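Local coordinates for MdbA protein (Corynebacterium matruchotii ATCC 14266, PDB 6BO0) that probably catalyses thiol-disulfide exchange, consistent with a DsbA-like oxidoreductase that forms disulfide bonds in exported proteins, at residues A93-A96 with A97-A101. Residues are numbered along the deposited sequence; the frame is centred on the assembly and turned at random.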
ATOM      1  N   ALA A  93      -5.498   2.047  -8.779  1.00  9.33           N
ATOM      2  CA  ALA A  93      -4.269   1.553  -8.164  1.00  9.94           C
ATOM      3  C   ALA A  93      -4.545   0.944  -6.799  1.00  9.29           C
ATOM      4  O   ALA A  93      -4.017  -0.122  -6.480  1.00  9.17           O
ATOM      5  CB  ALA A  93      -3.243   2.667  -8.067  1.00 10.38           C
ATOM      6  N   GLY A  94      -5.374   1.622  -5.996  1.00  9.38           N
ATOM      7  CA  GLY A  94      -5.687   1.094  -4.698  1.00  9.68           C
ATOM      8  C   GLY A  94      -6.420  -0.230  -4.765  1.00  9.62           C
ATOM      9  O   GLY A  94      -6.120  -1.159  -4.009  1.00 10.11           O
ATOM     10  N   THR A  95      -7.380  -0.347  -5.688  1.00  9.53           N
ATOM     11  CA  THR A  95      -8.093  -1.615  -5.861  1.00  9.92           C
ATOM     12  C   THR A  95      -7.144  -2.724  -6.265  1.00  9.84           C
ATOM     13  O   THR A  95      -7.226  -3.853  -5.782  1.00 10.20           O
ATOM     14  CB  THR A  95      -9.222  -1.440  -6.898  1.00 10.59           C
ATOM     15  OG1 THR A  95     -10.214  -0.566  -6.375  1.00 11.44           O
ATOM     16  CG2 THR A  95      -9.895  -2.757  -7.209  1.00 12.08           C
ATOM     17  N   ALA A  96      -6.269  -2.428  -7.220  1.00  9.27           N
ATOM     18  CA  ALA A  96      -5.324  -3.445  -7.659  1.00  9.90           C
ATOM     19  C   ALA A  96      -4.429  -3.926  -6.519  1.00  9.39           C
ATOM     20  O   ALA A  96      -4.275  -5.131  -6.315  1.00 10.07           O
ATOM     21  CB  ALA A  96      -4.469  -2.920  -8.798  1.00  9.84           C
ATOM     22  N   ALA A  97      -3.849  -2.987  -5.773  1.00  8.95           N
ATOM     23  CA  ALA A  97      -2.980  -3.361  -4.674  1.00  9.37           C
ATOM     24  C   ALA A  97      -3.735  -4.119  -3.585  1.00  9.38           C
ATOM     25  O   ALA A  97      -3.204  -5.078  -3.005  1.00 10.47           O
ATOM     26  CB  ALA A  97      -2.293  -2.141  -4.099  1.00 10.01           C
ATOM     27  N   TYR A  98      -4.981  -3.712  -3.321  1.00  9.92           N
ATOM     28  CA  TYR A  98      -5.815  -4.367  -2.315  1.00 10.48           C
ATOM     29  C   TYR A  98      -6.121  -5.799  -2.694  1.00 10.36           C
ATOM     30  O   TYR A  98      -6.135  -6.698  -1.853  1.00 11.36           O
ATOM     31  CB  TYR A  98      -7.112  -3.572  -2.114  1.00 11.43           C
ATOM     32  CG  TYR A  98      -8.096  -4.217  -1.193  1.00 11.66           C
ATOM     33  CD1 TYR A  98      -7.953  -4.127   0.181  1.00 13.82           C
ATOM     34  CD2 TYR A  98      -9.171  -4.944  -1.699  1.00 13.32           C
ATOM     35  CE1 TYR A  98      -8.840  -4.761   1.035  1.00 15.24           C
ATOM     36  CE2 TYR A  98     -10.055  -5.571  -0.855  1.00 15.20           C
ATOM     37  CZ  TYR A  98      -9.885  -5.466   0.519  1.00 15.28           C
ATOM     38  OH  TYR A  98     -10.789  -6.084   1.357  1.00 18.51           O
ATOM     39  N   THR A  99      -6.378  -6.017  -3.969  1.00 10.35           N
ATOM     40  CA  THR A  99      -6.666  -7.354  -4.486  1.00 10.54           C
ATOM     41  C   THR A  99      -5.481  -8.285  -4.233  1.00 10.96           C
ATOM     42  O   THR A  99      -5.641  -9.439  -3.798  1.00 11.84           O
ATOM     43  CB  THR A  99      -6.976  -7.298  -5.993  1.00 11.06           C
ATOM     44  OG1 THR A  99      -8.067  -6.413  -6.231  1.00 11.74           O
ATOM     45  CG2 THR A  99      -7.324  -8.663  -6.545  1.00 11.85           C
ATOM     46  N   ILE A 100      -4.274  -7.769  -4.493  1.00 10.49           N
ATOM     47  CA  ILE A 100      -3.068  -8.548  -4.225  1.00 10.55           C
ATOM     48  C   ILE A 100      -2.903  -8.783  -2.709  1.00 11.36           C
ATOM     49  O   ILE A 100      -2.578  -9.889  -2.274  1.00 12.27           O
ATOM     50  CB  ILE A 100      -1.833  -7.852  -4.825  1.00 10.34           C
ATOM     51  CG1 ILE A 100      -1.979  -7.706  -6.338  1.00 11.15           C
ATOM     52  CG2 ILE A 100      -0.562  -8.554  -4.478  1.00 12.36           C
ATOM     53  CD1 ILE A 100      -0.952  -6.807  -6.981  1.00 11.81           C
ATOM     54  N   ALA A 101      -3.134  -7.744  -1.917  1.00 10.69           N
ATOM     55  CA  ALA A 101      -3.021  -7.883  -0.465  1.00 11.80           C
ATOM     56  C   ALA A 101      -3.945  -8.958   0.072  1.00 12.08           C
ATOM     57  O   ALA A 101      -3.565  -9.689   0.991  1.00 13.54           O
ATOM     58  CB  ALA A 101      -3.326  -6.569   0.224  1.00 11.68           C
TER
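The flat carbonyl group of Thr95 is approached twice by Thr99. Thr99 N and OG1 reach Thr95 O from opposite faces of its carbonyl plane, N tilted 26° and OG1 34°. The backbone N of Thr99 donates to Thr95 O at 2.9 Å. The hydroxyl OG1 of Thr99 donates to Thr95 O at 2.7 Å. One oxygen is thus gripped by two donors of a single residue. The torsion of Thr99 explains this: OG1 is anti to the carbonyl carbon and beside the backbone N (chi1 -57°), which turns the hydroxyl back along the helix. The buried hydroxyl thereby finds an acceptor within its own helix. Thr95 does likewise one turn earlier, with its OG1 bonded to Asn91 O. The aromatic ring of Tyr98 leads away from residues 93-96. At its base, CB lies 3.2 Å from Gly94 O, and its backbone N bonds the same oxygen at 2.9 Å. The Tyr98 side chain touches Phe158 and Ile161 of helix 155-172, and its OH bonds Glu157.

Both segments belong to helix 89-103. This helix is part of the helical insertion between strands 72-78 and 181-184 of the thioredoxin fold, as in DsbA proteins. Regular i to i+4 bonds run through it, including Ala97 N to Ala93 O at 3.0 Å and Ile100 N to Ala96 O at 3.2 Å. CG1 of Ile100 lies 3.5 Å from that same Ala96 O, alongside the backbone bond. Ala96 and Ile100 both touch Phe112 of helix 106-118, while the methyls of Ala93 and Ala97 pack on Phe47, two positions before Cys49, which is oxidised to S-hydroxycysteine.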